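Long-range contacts in endoglucanase, glycoside hydrolase family 5 protein (Cytophaga hutchinsonii, PDB 5IHS), which hydrolyses internal beta-1,4-glucosidic linkages of cellulose and probably contributes to the bacterium's growth on crystalline cellulose: residues L35-N40 with R212-Y217; S56-Q61 with N281-D286; R85-V90 with I121-S126. All coordinates share one frame; numbering follows the deposited sequence. Where two conformers were deposited one is given.

Contact 1 of 3, residues L35-N40 with R212-Y217; sequences LSVKGN and RQNIMY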
# COMPACT_ATOMS: atom_id res chain seq x y z
N LEU A 35 -10.89 -10.43 3.02
CA LEU A 35 -11.33 -9.04 2.94
C LEU A 35 -12.17 -8.81 1.69
O LEU A 35 -11.99 -9.46 0.65
CB LEU A 35 -10.11 -8.11 2.90
CG LEU A 35 -9.15 -8.27 4.07
CD1 LEU A 35 -7.97 -7.32 3.88
CD2 LEU A 35 -9.81 -8.01 5.42
N SER A 36 -13.08 -7.86 1.80
CA SER A 36 -13.92 -7.47 0.68
C SER A 36 -14.30 -6.00 0.86
O SER A 36 -13.91 -5.35 1.83
CB SER A 36 -15.14 -8.39 0.56
OG SER A 36 -15.88 -8.33 1.75
N VAL A 37 -15.07 -5.48 -0.09
CA VAL A 37 -15.45 -4.07 -0.10
C VAL A 37 -16.97 -3.99 -0.04
O VAL A 37 -17.65 -4.67 -0.80
CB VAL A 37 -14.92 -3.34 -1.34
CG1 VAL A 37 -15.33 -1.87 -1.34
CG2 VAL A 37 -13.39 -3.47 -1.42
N LYS A 38 -17.48 -3.14 0.86
CA LYS A 38 -18.90 -2.82 0.95
C LYS A 38 -19.02 -1.30 1.02
O LYS A 38 -18.63 -0.69 2.02
CB LYS A 38 -19.50 -3.46 2.20
CG LYS A 38 -20.94 -3.07 2.51
CD LYS A 38 -21.90 -3.49 1.41
CE LYS A 38 -23.35 -3.31 1.84
NZ LYS A 38 -23.75 -4.36 2.82
N GLY A 39 -19.53 -0.69 -0.05
CA GLY A 39 -19.66 0.76 -0.08
C GLY A 39 -18.32 1.44 0.12
O GLY A 39 -17.35 1.18 -0.60
N ASN A 40 -18.25 2.32 1.12
CA ASN A 40 -17.04 3.07 1.42
C ASN A 40 -16.04 2.29 2.26
O ASN A 40 -15.01 2.86 2.64
CB ASN A 40 -17.36 4.35 2.23
CG ASN A 40 -18.22 5.36 1.50
OD1 ASN A 40 -19.15 5.91 2.10
ND2 ASN A 40 -17.92 5.64 0.25
N ARG A 212 -17.01 -3.61 -10.58
CA ARG A 212 -16.62 -4.99 -10.33
C ARG A 212 -16.45 -5.17 -8.82
O ARG A 212 -16.28 -4.20 -8.08
CB ARG A 212 -15.32 -5.35 -11.08
CG ARG A 212 -15.42 -5.12 -12.58
CD ARG A 212 -14.14 -5.47 -13.33
NE ARG A 212 -14.28 -5.19 -14.75
CZ ARG A 212 -13.36 -5.49 -15.67
NH1 ARG A 212 -12.24 -6.09 -15.31
NH2 ARG A 212 -13.57 -5.19 -16.94
N GLN A 213 -16.50 -6.42 -8.38
CA GLN A 213 -16.44 -6.72 -6.96
C GLN A 213 -15.07 -6.42 -6.35
O GLN A 213 -14.04 -6.72 -6.95
CB GLN A 213 -16.76 -8.20 -6.78
CG GLN A 213 -16.87 -8.68 -5.36
CD GLN A 213 -18.13 -8.19 -4.67
OE1 GLN A 213 -19.19 -8.06 -5.30
NE2 GLN A 213 -18.02 -7.90 -3.37
N ASN A 214 -15.07 -5.87 -5.13
CA ASN A 214 -13.88 -5.76 -4.28
C ASN A 214 -12.75 -4.96 -4.93
O ASN A 214 -11.58 -5.35 -4.86
CB ASN A 214 -13.44 -7.15 -3.81
CG ASN A 214 -14.47 -7.80 -2.94
OD1 ASN A 214 -15.44 -7.15 -2.51
ND2 ASN A 214 -14.30 -9.08 -2.67
N ILE A 215 -13.11 -3.80 -5.48
CA ILE A 215 -12.18 -2.82 -6.01
C ILE A 215 -12.14 -1.61 -5.08
O ILE A 215 -13.19 -1.12 -4.64
CB ILE A 215 -12.57 -2.37 -7.44
CG1 ILE A 215 -12.78 -3.57 -8.37
CG2 ILE A 215 -11.52 -1.41 -8.01
CD1 ILE A 215 -11.59 -4.49 -8.52
N MET A 216 -10.94 -1.13 -4.79
CA MET A 216 -10.72 0.11 -4.07
C MET A 216 -9.83 1.02 -4.91
O MET A 216 -9.23 0.59 -5.90
CB MET A 216 -10.06 -0.15 -2.70
CG MET A 216 -10.85 -1.12 -1.83
SD MET A 216 -10.08 -1.47 -0.24
CE MET A 216 -10.62 -0.06 0.71
N TYR A 217 -9.72 2.28 -4.48
CA TYR A 217 -9.01 3.30 -5.24
C TYR A 217 -7.96 3.97 -4.37
O TYR A 217 -8.18 4.24 -3.19
CB TYR A 217 -10.00 4.32 -5.83
CG TYR A 217 -11.04 3.61 -6.67
CD1 TYR A 217 -12.17 3.08 -6.08
CD2 TYR A 217 -10.86 3.39 -8.03
CE1 TYR A 217 -13.10 2.37 -6.82
CE2 TYR A 217 -11.78 2.70 -8.78
CZ TYR A 217 -12.91 2.18 -8.17
OH TYR A 217 -13.82 1.48 -8.92
O HOH W 1 -17.45 -4.86 -3.72
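The N-terminal beta-hairpin formed by strands 35-38 and 41-44 meets the start of barrel strand 215-221 here, where V37 and S36 pack on N214 and M216. The touching parts run almost at right angles, 89° apart, so side chains and single polar atoms join them and not a ladder of strand bonds. The central link is the amide oxygen of N214: V37 N donates to N214 OD1 over 3.0 Å. V37 N sits above the carbonyl plane of that amide. From the opposite face Q213 NE2 donates to the same N214 OD1 at 2.8 Å, so the oxygen is held between two N-H groups while N214 ND2 bonds T188 O. Asparagine suits the place twice over, since it also tolerates its left-handed backbone conformation (phi 60°, psi 47°). S36 CB lies 3.3 Å from N214 OD1, alongside the same amide. One water is shared by the backbones, donating to V37 O and accepting from N214 N, both at 2.9 Å. Deeper in, V37 CG2, anti to its own carbonyl carbon, meets M216 CG at 3.5 Å, a tight contact; the branched valine is short and the flexible methionine adapts to it, while also touching M42 of the hairpin. With OD1 accepting twice and ND2 donating once, the amide's orientation is unambiguous: a flip would set its NH2 against N-H donors and its oxygen against a carbonyl.

Contact 2 of 3, residues S56-Q61 with N281-D286; sequences SLFWSQ and NWSIAD
F58, W59 and W282 form an aromatic cluster, with W282 touching both of the others. The six-membered edge of W282 points at the face of the five-membered ring of W59 in an offset edge-to-face pair, planes 84° apart, with W282 CZ2 3.6 Å from W59 CD1. F58 meets W282 obliquely, F58 CD1 coming to 3.4 Å from W282 CZ2, and F58 CA adds an off-centre CH-pi contact to the same ring. W282 reaches both partners because its CG stands anti to the backbone N (chi1 -175°). Beside the cluster the small A285 fits against F58, with F58 CB 3.7 Å from A285 CB. L57 CD2 packs on I284 CB on the other face of the sheet. Strands 53-57 and 279-284, first and last of the TIM barrel, are neighbours and close the cylinder, L57 pairing in parallel with I284. The peptide between W282 and S283 is cis, as is usual for the tryptophan near the end of the last strand in family 5 glycosidases, where it commonly lines the sugar-binding cleft. Farther out the backbones bond: S56 N gives to N281 O at 2.8 Å, and I284 N to S56 O at 2.9 Å. A water bridges F58 N and I284 O. S56 OG, small enough to sit beside the W282 ring, donates to L57 O at 2.8 Å and also bonds R85 NH1.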
# COMPACT_ATOMS: atom_id res chain seq x y z
N SER A 56 5.20 0.61 4.00
CA SER A 56 5.67 0.27 2.67
C SER A 56 7.18 0.11 2.68
O SER A 56 7.91 0.94 3.23
CB SER A 56 5.29 1.35 1.66
OG SER A 56 5.55 0.95 0.32
N LEU A 57 7.65 -0.93 2.00
CA LEU A 57 9.02 -0.98 1.55
C LEU A 57 9.21 0.03 0.43
O LEU A 57 8.26 0.51 -0.19
CB LEU A 57 9.37 -2.41 1.13
CG LEU A 57 9.16 -3.46 2.23
CD1 LEU A 57 9.31 -4.87 1.70
CD2 LEU A 57 10.06 -3.24 3.43
N PHE A 58 10.46 0.37 0.17
CA PHE A 58 10.86 1.29 -0.88
C PHE A 58 11.07 0.50 -2.17
O PHE A 58 11.14 -0.73 -2.15
CB PHE A 58 12.15 1.97 -0.40
CG PHE A 58 12.69 3.12 -1.24
CD1 PHE A 58 12.36 4.44 -0.95
CD2 PHE A 58 13.68 2.90 -2.20
CE1 PHE A 58 12.93 5.49 -1.65
CE2 PHE A 58 14.26 3.96 -2.89
CZ PHE A 58 13.88 5.25 -2.61
N TRP A 59 11.19 1.21 -3.29
CA TRP A 59 11.49 0.63 -4.59
C TRP A 59 12.35 -0.63 -4.48
O TRP A 59 13.49 -0.57 -4.01
CB TRP A 59 12.27 1.63 -5.43
CG TRP A 59 11.55 2.88 -5.81
CD1 TRP A 59 11.43 4.04 -5.08
CD2 TRP A 59 10.92 3.12 -7.06
NE1 TRP A 59 10.74 4.97 -5.81
CE2 TRP A 59 10.41 4.43 -7.03
CE3 TRP A 59 10.73 2.35 -8.20
CZ2 TRP A 59 9.73 4.99 -8.12
CZ3 TRP A 59 10.07 2.89 -9.28
CH2 TRP A 59 9.57 4.20 -9.23
N SER A 60 11.85 -1.76 -4.98
CA SER A 60 12.51 -3.04 -4.78
C SER A 60 13.89 -3.10 -5.42
O SER A 60 14.76 -3.82 -4.92
CB SER A 60 11.64 -4.15 -5.34
OG SER A 60 11.34 -3.98 -6.71
N GLN A 61 14.11 -2.39 -6.52
CA GLN A 61 15.41 -2.49 -7.18
C GLN A 61 16.49 -1.67 -6.48
O GLN A 61 17.68 -1.88 -6.75
CB GLN A 61 15.31 -2.16 -8.68
CG GLN A 61 15.14 -0.69 -9.06
CD GLN A 61 13.68 -0.27 -9.16
OE1 GLN A 61 12.87 -0.55 -8.26
NE2 GLN A 61 13.33 0.41 -10.25
N ASN A 281 2.85 3.74 5.43
CA ASN A 281 3.82 4.82 5.35
C ASN A 281 5.00 4.48 4.44
O ASN A 281 5.54 3.36 4.47
CB ASN A 281 4.36 5.14 6.74
CG ASN A 281 5.46 6.18 6.72
OD1 ASN A 281 6.62 5.88 7.02
ND2 ASN A 281 5.11 7.42 6.40
N TRP A 282 5.44 5.48 3.69
CA TRP A 282 6.65 5.45 2.87
C TRP A 282 7.78 6.09 3.67
O TRP A 282 7.69 7.29 3.96
CB TRP A 282 6.39 6.24 1.60
CG TRP A 282 7.48 6.21 0.58
CD1 TRP A 282 8.48 7.13 0.41
CD2 TRP A 282 7.67 5.23 -0.45
NE1 TRP A 282 9.27 6.78 -0.65
CE2 TRP A 282 8.79 5.63 -1.20
CE3 TRP A 282 7.00 4.05 -0.80
CZ2 TRP A 282 9.26 4.89 -2.29
CZ3 TRP A 282 7.46 3.32 -1.88
CH2 TRP A 282 8.57 3.75 -2.63
N SER A 283 8.84 5.36 4.02
CA SER A 283 9.05 3.95 3.71
C SER A 283 10.15 3.36 4.59
O SER A 283 10.93 4.09 5.21
CB SER A 283 9.50 3.74 2.26
OG SER A 283 10.85 4.12 2.07
N ILE A 284 10.23 2.03 4.57
CA ILE A 284 11.40 1.31 5.05
C ILE A 284 12.50 1.44 3.98
O ILE A 284 12.54 0.72 2.98
CB ILE A 284 11.08 -0.15 5.37
CG1 ILE A 284 9.99 -0.23 6.47
CG2 ILE A 284 12.33 -0.90 5.76
CD1 ILE A 284 10.38 0.36 7.81
N ALA A 285 13.38 2.41 4.21
CA ALA A 285 14.52 2.70 3.36
C ALA A 285 15.50 3.42 4.25
O ALA A 285 15.10 4.08 5.22
CB ALA A 285 14.15 3.65 2.23
N ASP A 286 16.79 3.31 3.92
CA ASP A 286 17.83 3.98 4.68
C ASP A 286 18.47 5.12 3.89
O ASP A 286 19.57 5.57 4.23
CB ASP A 286 18.87 2.98 5.18
CG ASP A 286 19.80 2.49 4.10
OD1 ASP A 286 19.35 2.41 2.94
OD2 ASP A 286 20.97 2.18 4.43
O HOH W 2 12.67 -1.39 1.19

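Contact 3 of 3, residues R85-V90 with I121-S126; sequences RAAMGV and IIDYHS
R85 and D123 stack across two parallel strands, 83-89 and 119-125, which with helix 99-116 make a beta-alpha-beta unit of the TIM barrel. Four backbone bonds form the ladder: A86 N to I121 O, D123 N to A86 O, M88 N to D123 O, and H125 N to M88 O, the last at 2.8 Å. Past them a water links V90 N to H125 O.

The charged contacts lie on the face of R85, A87, D123 and H125, near the C-terminal strand ends where TIM-barrel glycosidases carry their active sites. The R85 chain runs extended, CG anti to the backbone N (chi1 174°), carrying its guanidinium over D123. D123 OD2 sits over the centre of that group, 3.1 Å from R85 CZ, with the two flat groups 10° apart. The salt bridge, R85 NH2 to D123 OD2 at 3.2 Å, is thus of charges alone; NE is directed to E156 and NH1 to E248 and S56, while NH2 has a weak bond to N159. D123 OD2 takes a hydrogen bond on its syn side from H125 ND1 at 2.6 Å. A87 is small enough to sit beneath D123 and H125, with A87 CB 3.3 Å from D123 OD2.

M88 and Y124 lie on the helix-facing side, where M88 CE reaches Y124 CD1 at 3.7 Å. V90, just beyond the strand, places CG2 over the Y124 ring, 3.5 Å from its centroid and 2° off the normal, a CH-pi contact.

One D123 oxygen both faces the guanidinium and takes the imidazole N-H, probably helping to set the H125 ring's rotation.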
# COMPACT_ATOMS: atom_id res chain seq x y z
N ARG A 85 3.67 -3.48 2.49
CA ARG A 85 3.56 -3.24 1.05
C ARG A 85 4.90 -3.49 0.36
O ARG A 85 5.92 -2.91 0.74
CB ARG A 85 3.07 -1.82 0.79
CG ARG A 85 3.04 -1.34 -0.65
CD ARG A 85 2.40 0.02 -0.67
NE ARG A 85 2.14 0.66 -1.95
CZ ARG A 85 2.76 1.74 -2.42
NH1 ARG A 85 3.86 2.24 -1.86
NH2 ARG A 85 2.25 2.34 -3.49
N ALA A 86 4.88 -4.36 -0.65
CA ALA A 86 6.04 -4.68 -1.47
C ALA A 86 5.96 -3.81 -2.73
O ALA A 86 5.09 -4.04 -3.58
CB ALA A 86 6.04 -6.16 -1.82
N ALA A 87 6.85 -2.82 -2.83
CA ALA A 87 6.82 -1.81 -3.89
C ALA A 87 7.76 -2.25 -5.01
O ALA A 87 8.93 -1.85 -5.06
CB ALA A 87 7.21 -0.44 -3.33
N MET A 88 7.24 -3.06 -5.93
CA MET A 88 8.06 -3.63 -6.99
C MET A 88 8.28 -2.60 -8.08
O MET A 88 7.35 -2.23 -8.81
CB MET A 88 7.40 -4.87 -7.57
CG MET A 88 8.36 -5.61 -8.49
SD MET A 88 7.69 -7.02 -9.38
CE MET A 88 6.52 -6.19 -10.45
N GLY A 89 9.52 -2.13 -8.22
CA GLY A 89 9.82 -1.20 -9.30
C GLY A 89 9.63 -1.87 -10.65
O GLY A 89 9.92 -3.05 -10.83
N VAL A 90 9.10 -1.10 -11.60
CA VAL A 90 8.74 -1.60 -12.92
C VAL A 90 9.68 -1.04 -14.00
O VAL A 90 10.37 -1.79 -14.68
CB VAL A 90 7.25 -1.30 -13.22
CG1 VAL A 90 6.87 -1.73 -14.62
CG2 VAL A 90 6.38 -1.99 -12.19
N ILE A 121 0.43 -6.12 0.49
CA ILE A 121 0.08 -5.47 -0.76
C ILE A 121 1.17 -5.75 -1.79
O ILE A 121 2.35 -5.45 -1.55
CB ILE A 121 -0.08 -3.95 -0.58
CG1 ILE A 121 -1.17 -3.63 0.43
CG2 ILE A 121 -0.37 -3.29 -1.92
CD1 ILE A 121 -1.13 -2.20 0.93
N ILE A 122 0.76 -6.31 -2.92
CA ILE A 122 1.64 -6.52 -4.07
C ILE A 122 1.47 -5.29 -4.95
O ILE A 122 0.47 -5.17 -5.66
CB ILE A 122 1.29 -7.81 -4.82
CG1 ILE A 122 1.45 -9.04 -3.92
CG2 ILE A 122 2.13 -7.94 -6.09
CD1 ILE A 122 0.93 -10.31 -4.53
N ASP A 123 2.44 -4.37 -4.90
CA ASP A 123 2.37 -3.07 -5.57
C ASP A 123 3.23 -3.05 -6.84
O ASP A 123 4.46 -3.17 -6.79
CB ASP A 123 2.80 -1.98 -4.58
CG ASP A 123 3.24 -0.67 -5.22
OD1 ASP A 123 2.70 -0.25 -6.26
OD2 ASP A 123 4.15 -0.03 -4.58
N TYR A 124 2.56 -2.88 -7.98
CA TYR A 124 3.20 -2.66 -9.28
C TYR A 124 3.59 -1.19 -9.31
O TYR A 124 2.78 -0.31 -9.62
CB TYR A 124 2.22 -3.03 -10.38
CG TYR A 124 2.82 -3.32 -11.73
CD1 TYR A 124 3.55 -4.49 -11.95
CD2 TYR A 124 2.67 -2.45 -12.79
CE1 TYR A 124 4.10 -4.77 -13.19
CE2 TYR A 124 3.22 -2.73 -14.04
CZ TYR A 124 3.93 -3.89 -14.22
OH TYR A 124 4.50 -4.21 -15.44
N HIS A 125 4.84 -0.93 -8.93
CA HIS A 125 5.27 0.42 -8.55
C HIS A 125 5.73 1.17 -9.79
O HIS A 125 6.92 1.39 -10.04
CB HIS A 125 6.32 0.36 -7.45
CG HIS A 125 6.43 1.62 -6.67
ND1 HIS A 125 5.56 1.93 -5.64
CD2 HIS A 125 7.29 2.66 -6.77
CE1 HIS A 125 5.90 3.10 -5.13
NE2 HIS A 125 6.94 3.57 -5.80
N SER A 126 4.73 1.56 -10.58
CA SER A 126 4.91 2.18 -11.89
C SER A 126 4.21 3.53 -11.97
O SER A 126 3.18 3.76 -11.32
CB SER A 126 4.32 1.26 -12.97
OG SER A 126 4.43 1.83 -14.27
O HOH W 3 8.57 2.05 -12.09

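In the fold
All three contacts involve the same eight-stranded barrel. Contacts 2 and 3 are buried, about 10 Å apart between centres, and touch: neighbouring strands 53-57 and 83-89 are joined by a probable bond from L57 N to R85 O, with another from S60 N, in the loop that follows, to A87 O. Contact 3 pairs two consecutive strands, whereas contact 2 joins the first to the last and closes the ring. Contact 1 is only partly buried, about 26 Å from contact 2 between centres, and attaches the hairpin to the barrel. Chemistry follows place: a side-chain amide and a valine-methionine contact in contact 1, an aromatic cluster in contact 2, a full ladder with stacked charges in contact 3.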